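Local atomic coordinates of octaprenyl Pyrophosphate Synthase (Helicobacter pylori, PDB entry 3TC1), a protein that probably catalyses the stepwise condensation of isopentenyl diphosphate with an allylic diphosphate to build octaprenyl diphosphate. Residues B[190-195]-B[297-302]; B[196-201]-B[273-278]; B[203-208]-B[215-220]. One frame throughout, in Å; residues are numbered along the deposited sequence.

Contact 1: B[190-195]-B[297-302]; sequences LNFGMA and KLAQDV
Phe192 drives its ring edge into the backbone of the last turns of helix 293-301, and around this ring the contact is at its tightest. CE1 comes within 3.5 Å of Leu298 O, which lies near the ring plane, and the same atom is 3.9 Å from Ala299 CA, again at the edge. The methyl CG1 of Val302 approaches obliquely, 3.9 Å from Phe192 CE1. With CG anti to the backbone N (chi1 175°), the phenyl group is carried away from its own helix and across to the other one. Leu298 O also receives the backbone N-H of Val302, so the oxygen met by the ring edge is already engaged within its own segment. One turn further along, packing slackens: Ala195 has its CB directed at the partner, yet the closest approach there is 4.4 Å, from Ala195 O to Val302 CG2. Leu42 lies against both Phe192 and Leu298, and Phe188 meets Ala299.

The outer side of 297-302 is a different environment. Gln300 turns to solvent, and exposed Lys297 reaches forward along the helix surface to pair with Asp301, NZ to OD2 2.7 Å, through the syn lone pair of that oxygen. This salt bridge takes no part in the packing against 190-195. Apolar residues inward, polar and charged ones outward: this is the packing of the C-terminal helix 293-301 on helix 182-205, as expected of the all-helical isoprenyl synthase fold.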
loop_
_atom_site.group_PDB
_atom_site.type_symbol
_atom_site.label_atom_id
_atom_site.label_comp_id
_atom_site.label_asym_id
_atom_site.label_seq_id
_atom_site.Cartn_x
_atom_site.Cartn_y
_atom_site.Cartn_z
ATOM N N LEU B 190 19.394 13.864 -0.513
ATOM C CA LEU B 190 18.741 14.335 0.707
ATOM C C LEU B 190 18.592 15.854 0.734
ATOM O O LEU B 190 17.514 16.382 1.028
ATOM C CB LEU B 190 19.529 13.888 1.941
ATOM C CG LEU B 190 18.917 14.268 3.292
ATOM C CD1 LEU B 190 17.624 13.483 3.499
ATOM C CD2 LEU B 190 19.908 13.973 4.417
ATOM N N ASN B 191 19.676 16.561 0.437
ATOM C CA ASN B 191 19.628 18.013 0.441
ATOM C C ASN B 191 18.769 18.567 -0.697
ATOM O O ASN B 191 18.050 19.538 -0.505
ATOM C CB ASN B 191 21.048 18.582 0.401
ATOM C CG ASN B 191 21.800 18.343 1.703
ATOM O OD1 ASN B 191 22.598 17.411 1.819
ATOM N ND2 ASN B 191 21.529 19.176 2.698
ATOM N N PHE B 192 18.837 17.951 -1.874
ATOM C CA PHE B 192 18.020 18.398 -2.999
ATOM C C PHE B 192 16.552 18.229 -2.621
ATOM O O PHE B 192 15.720 19.076 -2.939
ATOM C CB PHE B 192 18.302 17.563 -4.256
ATOM C CG PHE B 192 17.400 17.897 -5.418
ATOM C CD1 PHE B 192 17.761 18.875 -6.344
ATOM C CD2 PHE B 192 16.159 17.277 -5.554
ATOM C CE1 PHE B 192 16.898 19.231 -7.387
ATOM C CE2 PHE B 192 15.291 17.628 -6.592
ATOM C CZ PHE B 192 15.663 18.608 -7.509
ATOM N N GLY B 193 16.247 17.114 -1.956
ATOM C CA GLY B 193 14.885 16.830 -1.539
ATOM C C GLY B 193 14.362 17.830 -0.523
ATOM O O GLY B 193 13.192 18.209 -0.562
ATOM N N MET B 194 15.224 18.251 0.396
ATOM C CA MET B 194 14.837 19.233 1.406
ATOM C C MET B 194 14.533 20.562 0.711
ATOM O O MET B 194 13.496 21.177 0.959
ATOM C CB MET B 194 15.968 19.429 2.432
ATOM C CG MET B 194 16.224 18.218 3.341
ATOM S SD MET B 194 14.784 17.733 4.330
ATOM C CE MET B 194 14.902 18.881 5.700
ATOM N N ALA B 195 15.436 21.002 -0.164
ATOM C CA ALA B 195 15.235 22.258 -0.884
ATOM C C ALA B 195 13.973 22.177 -1.745
ATOM O O ALA B 195 13.170 23.111 -1.791
ATOM C CB ALA B 195 16.437 22.561 -1.754
ATOM N N LYS B 297 22.409 21.365 -12.908
ATOM C CA LYS B 297 21.372 22.138 -13.587
ATOM C C LYS B 297 20.074 22.089 -12.781
ATOM O O LYS B 297 19.456 23.120 -12.518
ATOM C CB LYS B 297 21.138 21.557 -14.987
ATOM C CG LYS B 297 20.048 22.212 -15.818
ATOM C CD LYS B 297 20.419 23.617 -16.264
ATOM C CE LYS B 297 19.559 24.076 -17.443
ATOM N NZ LYS B 297 18.104 23.985 -17.149
ATOM N N LEU B 298 19.676 20.882 -12.388
ATOM C CA LEU B 298 18.450 20.680 -11.619
ATOM C C LEU B 298 18.511 21.260 -10.207
ATOM O O LEU B 298 17.514 21.774 -9.698
ATOM C CB LEU B 298 18.123 19.184 -11.536
ATOM C CG LEU B 298 17.816 18.480 -12.860
ATOM C CD1 LEU B 298 17.810 16.973 -12.664
ATOM C CD2 LEU B 298 16.479 18.968 -13.392
ATOM N N ALA B 299 19.675 21.167 -9.572
ATOM C CA ALA B 299 19.844 21.678 -8.218
ATOM C C ALA B 299 19.794 23.201 -8.174
ATOM O O ALA B 299 19.423 23.789 -7.155
ATOM C CB ALA B 299 21.161 21.180 -7.636
ATOM N N GLN B 300 20.171 23.839 -9.277
ATOM C CA GLN B 300 20.160 25.295 -9.352
ATOM C C GLN B 300 18.771 25.786 -9.742
ATOM O O GLN B 300 18.277 26.774 -9.201
ATOM C CB GLN B 300 21.180 25.782 -10.388
ATOM C CG GLN B 300 22.600 25.307 -10.130
ATOM C CD GLN B 300 23.541 25.611 -11.282
ATOM O OE1 GLN B 300 23.229 25.343 -12.443
ATOM N NE2 GLN B 300 24.708 26.162 -10.964
ATOM N N ASP B 301 18.147 25.077 -10.677
ATOM C CA ASP B 301 16.824 25.436 -11.177
ATOM C C ASP B 301 15.682 25.309 -10.174
ATOM O O ASP B 301 14.677 26.009 -10.287
ATOM C CB ASP B 301 16.501 24.604 -12.418
ATOM C CG ASP B 301 17.406 24.932 -13.584
ATOM O OD1 ASP B 301 18.369 25.708 -13.388
ATOM O OD2 ASP B 301 17.157 24.414 -14.694
ATOM N N VAL B 302 15.815 24.417 -9.200
ATOM C CA VAL B 302 14.748 24.264 -8.217
ATOM C C VAL B 302 14.601 25.526 -7.372
ATOM O O VAL B 302 13.501 25.884 -6.959
ATOM C CB VAL B 302 15.001 23.067 -7.272
ATOM C CG1 VAL B 302 16.447 23.062 -6.808
ATOM C CG2 VAL B 302 14.067 23.154 -6.064
#

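Contact 2: B[196-201]-B[273-278]; sequences FQIIDD and LKTAQV. With MG (magnesium ion), chain D.
Ile198 and Ile199 meet Ala276 through purely aliphatic surfaces, while the flat polar groups of 196-201, the Gln197 amide and the two carboxylates, gather on the magnesium side of the helix. There the amide of Gln197 holds Asp201 OD1 almost exactly in its plane, NE2 to OD1 2.9 Å, whereas the Asp201 carboxylate receives that N-H from above, 46° out of its plane. A weak bond joins Gln197 NE2 to Asp200 OD2. Tyr155 OH hydrogen-bonds Asp201 OD2; Thr163 OG1 on Gln197 OE1, with the NE2 bond to Asp201, should hold the amide's rotation. Asp200 binds the magnesium ion through OD2 at 2.2 Å, five waters completing its shell; one, water 3, donates to Asp201 OD1 at 2.7 Å, making Asp201 a second-shell partner. Asp200, Asp201 and Asp204 form the second aspartate-rich DDxxD motif of trans-prenyl synthases, which in relatives binds diphosphate through magnesium. On the helix-helix side, the nearly antiparallel axes of the two segments (163°) come within 8.9 Å, consistent with the small side chain of Ala276. Its CB points into the notch formed by the two isoleucines, 3.8 Å from both Ile198 CG2 and Ile199 CD1. Ile199 CD1 also touches Leu273 CD1, its CG1 branch lying beside the backbone N (chi1 -67°). Ile198 CD1 touches Thr275 CG2, the side chains crossing at about a right angle, while Thr275 OG1 bonds back to Glu271 O.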
loop_
_atom_site.group_PDB
_atom_site.type_symbol
_atom_site.label_atom_id
_atom_site.label_comp_id
_atom_site.label_asym_id
_atom_site.label_seq_id
_atom_site.Cartn_x
_atom_site.Cartn_y
_atom_site.Cartn_z
ATOM N N PHE B 196 13.808 21.044 -2.418
ATOM C CA PHE B 196 12.661 20.825 -3.285
ATOM C C PHE B 196 11.320 21.006 -2.575
ATOM O O PHE B 196 10.431 21.677 -3.090
ATOM C CB PHE B 196 12.712 19.419 -3.889
ATOM C CG PHE B 196 11.495 19.071 -4.698
ATOM C CD1 PHE B 196 11.314 19.600 -5.973
ATOM C CD2 PHE B 196 10.506 18.249 -4.167
ATOM C CE1 PHE B 196 10.162 19.319 -6.706
ATOM C CE2 PHE B 196 9.349 17.962 -4.894
ATOM C CZ PHE B 196 9.181 18.500 -6.164
ATOM N N GLN B 197 11.167 20.409 -1.398
ATOM C CA GLN B 197 9.904 20.519 -0.678
ATOM C C GLN B 197 9.692 21.898 -0.060
ATOM O O GLN B 197 8.555 22.341 0.093
ATOM C CB GLN B 197 9.803 19.446 0.406
ATOM C CG GLN B 197 8.410 19.340 1.029
ATOM C CD GLN B 197 7.328 19.100 -0.011
ATOM O OE1 GLN B 197 7.385 18.130 -0.771
ATOM N NE2 GLN B 197 6.336 19.984 -0.052
ATOM N N ILE B 198 10.775 22.572 0.312
ATOM C CA ILE B 198 10.642 23.908 0.884
ATOM C C ILE B 198 10.128 24.846 -0.216
ATOM O O ILE B 198 9.210 25.639 0.011
ATOM C CB ILE B 198 11.995 24.417 1.440
ATOM C CG1 ILE B 198 12.378 23.602 2.680
ATOM C CG2 ILE B 198 11.894 25.895 1.830
ATOM C CD1 ILE B 198 13.802 23.849 3.162
ATOM N N ILE B 199 10.702 24.727 -1.413
ATOM C CA ILE B 199 10.288 25.552 -2.546
ATOM C C ILE B 199 8.852 25.208 -2.935
ATOM O O ILE B 199 8.079 26.074 -3.362
ATOM C CB ILE B 199 11.211 25.339 -3.777
ATOM C CG1 ILE B 199 12.614 25.873 -3.476
ATOM C CG2 ILE B 199 10.617 26.015 -5.007
ATOM C CD1 ILE B 199 12.655 27.346 -3.094
ATOM N N ASP B 200 8.491 23.941 -2.790
ATOM C CA ASP B 200 7.137 23.535 -3.126
ATOM C C ASP B 200 6.164 24.182 -2.145
ATOM O O ASP B 200 5.110 24.680 -2.540
ATOM C CB ASP B 200 6.987 22.025 -3.065
ATOM C CG ASP B 200 5.589 21.586 -3.397
ATOM O OD1 ASP B 200 5.212 21.649 -4.589
ATOM O OD2 ASP B 200 4.866 21.198 -2.459
ATOM N N ASP B 201 6.521 24.183 -0.865
ATOM C CA ASP B 201 5.661 24.802 0.141
ATOM C C ASP B 201 5.609 26.305 -0.119
ATOM O O ASP B 201 4.587 26.956 0.100
ATOM C CB ASP B 201 6.205 24.543 1.552
ATOM C CG ASP B 201 6.016 23.100 1.999
ATOM O OD1 ASP B 201 5.370 22.325 1.256
ATOM O OD2 ASP B 201 6.505 22.743 3.100
ATOM N N LEU B 273 13.018 31.298 1.271
ATOM C CA LEU B 273 13.870 31.017 0.127
ATOM C C LEU B 273 15.311 30.748 0.548
ATOM O O LEU B 273 15.945 29.820 0.046
ATOM C CB LEU B 273 13.811 32.187 -0.861
ATOM C CG LEU B 273 14.628 32.073 -2.148
ATOM C CD1 LEU B 273 14.280 30.780 -2.876
ATOM C CD2 LEU B 273 14.343 33.284 -3.032
ATOM N N LYS B 274 15.827 31.558 1.468
ATOM C CA LYS B 274 17.193 31.385 1.948
ATOM C C LYS B 274 17.386 30.048 2.663
ATOM O O LYS B 274 18.458 29.447 2.596
ATOM C CB LYS B 274 17.580 32.530 2.886
ATOM C CG LYS B 274 17.733 33.875 2.188
ATOM C CD LYS B 274 18.224 34.940 3.155
ATOM C CE LYS B 274 18.381 36.289 2.469
ATOM N NZ LYS B 274 19.410 36.250 1.393
ATOM N N THR B 275 16.354 29.575 3.351
ATOM C CA THR B 275 16.465 28.298 4.050
ATOM C C THR B 275 16.680 27.198 3.012
ATOM O O THR B 275 17.482 26.288 3.218
ATOM C CB THR B 275 15.192 28.006 4.874
ATOM O OG1 THR B 275 14.929 29.116 5.743
ATOM C CG2 THR B 275 15.370 26.748 5.712
ATOM N N ALA B 276 15.972 27.300 1.888
ATOM C CA ALA B 276 16.093 26.326 0.807
ATOM C C ALA B 276 17.450 26.420 0.118
ATOM O O ALA B 276 18.030 25.400 -0.257
ATOM C CB ALA B 276 14.980 26.534 -0.220
ATOM N N GLN B 277 17.950 27.644 -0.061
ATOM C CA GLN B 277 19.243 27.852 -0.710
ATOM C C GLN B 277 20.375 27.169 0.057
ATOM O O GLN B 277 21.365 26.743 -0.540
ATOM C CB GLN B 277 19.535 29.351 -0.858
ATOM C CG GLN B 277 18.543 30.076 -1.767
ATOM C CD GLN B 277 18.848 31.558 -1.933
ATOM O OE1 GLN B 277 19.087 32.267 -0.957
ATOM N NE2 GLN B 277 18.827 32.032 -3.174
ATOM N N VAL B 278 20.237 27.070 1.375
ATOM C CA VAL B 278 21.259 26.405 2.178
ATOM C C VAL B 278 21.355 24.961 1.698
ATOM O O VAL B 278 22.441 24.448 1.440
ATOM C CB VAL B 278 20.898 26.403 3.683
ATOM C CG1 VAL B 278 21.888 25.539 4.453
ATOM C CG2 VAL B 278 20.914 27.826 4.227
HETATM MG MG MG D . 2.680 21.618 -2.232
HETATM O O HOH W 1 2.976 23.828 -3.341
HETATM O O HOH W 2 2.060 20.916 -4.323
HETATM O O HOH W 3 3.121 22.401 -0.162
HETATM O O HOH W 4 0.437 22.000 -1.623
HETATM O O HOH W 5 2.753 19.392 -1.085
#

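Contact 3: B[203-208]-B[215-220]; sequences LDITQD and PNFSDF
The carboxylate of Asp204 is gripped from several directions by the loop segment 215-220. Ser218 N gives a nearly straight bond to Asp204 OD1 (2.8 Å, 168°) on its syn lone pair, and Asp219 N reaches Asp204 OD2 at 3.0 Å from above the carboxylate plane. Two waters add to this: water 8 donates to OD1, and water 7 links OD2 to Phe220 N. The extended chi1 of -180° carries the carboxylate away from its own backbone N and into the row of loop N-H groups. The same residue's backbone joins in, since Phe217 N bonds to Asp204 O at 2.8 Å in the carbonyl plane. Successive N-H groups of residues 217 to 219 are thus all spent on one aspartate of the DDxxD motif, which ties the loop back onto the helix end. The Asp219 carboxylate stacks on that of Asp204, their planes 27° apart and their OD2 atoms 3.3 Å from each other, close for like charges.

On the apolar side, Ile205 CG2 lies over one face of the Phe217 ring, 3.8 Å from its centroid, as a CH-pi contact. Pro215 wedges its CB against Asp204 O at 3.5 Å, and its CD meets Gln207 CG at 3.7 Å. The turn folds back on the end of helix 182-205, with Phe217 reaching Ile256 of helix 253-265 and Ile205 touching Tyr229 of helix 227-233 and Ile269 of helix 268-286.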
loop_
_atom_site.group_PDB
_atom_site.type_symbol
_atom_site.label_atom_id
_atom_site.label_comp_id
_atom_site.label_asym_id
_atom_site.label_seq_id
_atom_site.Cartn_x
_atom_site.Cartn_y
_atom_site.Cartn_z
ATOM N N LEU B 203 5.896 27.820 -3.101
ATOM C CA LEU B 203 5.058 28.036 -4.275
ATOM C C LEU B 203 3.559 27.913 -4.007
ATOM O O LEU B 203 2.737 28.273 -4.854
ATOM C CB LEU B 203 5.475 27.085 -5.398
ATOM C CG LEU B 203 6.835 27.429 -6.014
ATOM C CD1 LEU B 203 7.230 26.376 -7.042
ATOM C CD2 LEU B 203 6.757 28.814 -6.653
ATOM N N ASP B 204 3.196 27.415 -2.830
ATOM C CA ASP B 204 1.788 27.292 -2.487
ATOM C C ASP B 204 1.249 28.643 -2.060
ATOM O O ASP B 204 0.052 28.918 -2.182
ATOM C CB ASP B 204 1.583 26.319 -1.325
ATOM C CG ASP B 204 0.107 26.163 -0.947
ATOM O OD1 ASP B 204 -0.682 25.669 -1.780
ATOM O OD2 ASP B 204 -0.271 26.534 0.182
ATOM N N ILE B 205 2.136 29.497 -1.564
ATOM C CA ILE B 205 1.699 30.799 -1.077
ATOM C C ILE B 205 2.295 32.021 -1.746
ATOM O O ILE B 205 2.070 33.144 -1.301
ATOM C CB ILE B 205 1.920 30.899 0.449
ATOM C CG1 ILE B 205 3.371 30.543 0.809
ATOM C CG2 ILE B 205 0.959 29.967 1.161
ATOM C CD1 ILE B 205 4.367 31.667 0.593
ATOM N N THR B 206 3.052 31.821 -2.812
ATOM C CA THR B 206 3.624 32.965 -3.481
ATOM C C THR B 206 3.769 32.713 -4.964
ATOM O O THR B 206 4.033 31.595 -5.412
ATOM C CB THR B 206 4.983 33.373 -2.867
ATOM O OG1 THR B 206 5.270 34.732 -3.227
ATOM C CG2 THR B 206 6.105 32.461 -3.363
ATOM N N GLN B 207 3.593 33.783 -5.722
ATOM C CA GLN B 207 3.653 33.700 -7.162
ATOM C C GLN B 207 4.927 33.234 -7.804
ATOM O O GLN B 207 6.043 33.545 -7.400
ATOM C CB GLN B 207 3.240 35.028 -7.794
ATOM C CG GLN B 207 1.761 35.064 -8.117
ATOM C CD GLN B 207 1.429 34.535 -9.507
ATOM O OE1 GLN B 207 2.230 33.845 -10.138
ATOM N NE2 GLN B 207 0.231 34.858 -9.984
ATOM N N ASP B 208 4.695 32.469 -8.852
ATOM C CA ASP B 208 5.716 31.907 -9.695
ATOM C C ASP B 208 5.746 32.902 -10.840
ATOM O O ASP B 208 4.922 32.831 -11.733
ATOM C CB ASP B 208 5.232 30.554 -10.161
ATOM C CG ASP B 208 6.192 29.888 -11.074
ATOM O OD1 ASP B 208 7.033 30.605 -11.662
ATOM O OD2 ASP B 208 6.094 28.653 -11.199
ATOM N N PRO B 215 -1.058 31.393 -6.920
ATOM C CA PRO B 215 -0.714 30.336 -5.962
ATOM C C PRO B 215 -1.983 29.654 -5.445
ATOM O O PRO B 215 -2.995 30.313 -5.206
ATOM C CB PRO B 215 0.055 31.092 -4.874
ATOM C CG PRO B 215 -0.501 32.494 -4.963
ATOM C CD PRO B 215 -0.583 32.706 -6.453
ATOM N N ASN B 216 -1.930 28.335 -5.285
ATOM C CA ASN B 216 -3.090 27.576 -4.829
ATOM C C ASN B 216 -3.549 27.873 -3.407
ATOM O O ASN B 216 -4.739 27.790 -3.117
ATOM C CB ASN B 216 -2.833 26.066 -4.926
ATOM C CG ASN B 216 -2.526 25.603 -6.341
ATOM O OD1 ASN B 216 -3.095 26.100 -7.313
ATOM N ND2 ASN B 216 -1.636 24.626 -6.456
ATOM N N PHE B 217 -2.613 28.211 -2.524
ATOM C CA PHE B 217 -2.947 28.447 -1.119
ATOM C C PHE B 217 -3.790 27.277 -0.618
ATOM O O PHE B 217 -4.885 27.448 -0.072
ATOM C CB PHE B 217 -3.695 29.773 -0.934
ATOM C CG PHE B 217 -2.788 30.934 -0.624
ATOM C CD1 PHE B 217 -2.149 31.629 -1.642
ATOM C CD2 PHE B 217 -2.541 31.302 0.698
ATOM C CE1 PHE B 217 -1.276 32.673 -1.351
ATOM C CE2 PHE B 217 -1.668 32.344 1.001
ATOM C CZ PHE B 217 -1.034 33.031 -0.027
ATOM N N SER B 218 -3.252 26.078 -0.815
ATOM C CA SER B 218 -3.919 24.844 -0.419
ATOM C C SER B 218 -3.476 24.298 0.936
ATOM O O SER B 218 -4.253 23.637 1.623
ATOM C CB SER B 218 -3.660 23.752 -1.466
ATOM O OG SER B 218 -4.042 24.163 -2.770
ATOM N N ASP B 219 -2.235 24.579 1.317
ATOM C CA ASP B 219 -1.678 24.032 2.550
ATOM C C ASP B 219 -2.305 24.379 3.898
ATOM O O ASP B 219 -2.789 23.488 4.591
ATOM C CB ASP B 219 -0.164 24.299 2.595
ATOM C CG ASP B 219 0.581 23.633 1.441
ATOM O OD1 ASP B 219 0.039 22.662 0.858
ATOM O OD2 ASP B 219 1.708 24.066 1.120
ATOM N N PHE B 220 -2.298 25.652 4.284
ATOM C CA PHE B 220 -2.852 26.038 5.587
ATOM C C PHE B 220 -4.336 25.674 5.686
ATOM O O PHE B 220 -4.820 25.248 6.740
ATOM C CB PHE B 220 -2.660 27.543 5.814
ATOM C CG PHE B 220 -2.656 27.946 7.269
ATOM C CD1 PHE B 220 -1.838 27.286 8.186
ATOM C CD2 PHE B 220 -3.447 29.000 7.716
ATOM C CE1 PHE B 220 -1.809 27.665 9.526
ATOM C CE2 PHE B 220 -3.427 29.389 9.052
ATOM C CZ PHE B 220 -2.605 28.718 9.962
HETATM O O HOH W 6 0.559 26.973 -5.942
HETATM O O HOH W 7 -1.488 27.848 2.386
HETATM O O HOH W 8 0.007 24.026 -3.642
#

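Overall arrangement
All three contacts draw on helix 182-205, one after another toward its C-terminal end. Contacts 1 and 2, whose centres lie about 9 Å apart, touch: Val302 O is 3.5 Å from Ile199 CG2, and Ala195 CB is 3.6 Å from Ala276 O, so helices 268-286 and 293-301 both pack on neighbouring turns of helix 182-205. Contact 3 lies about 13 Å from contact 2, centre to centre, and meets it through the like-charged Asp201 OD1 and Asp219 OD2, 4.1 Å apart. The magnesium ion sits at this junction, bound by Asp200, with the side chain of Asp219 about 4 Å away; the side chain of Val302 is about 12 Å from the magnesium ion.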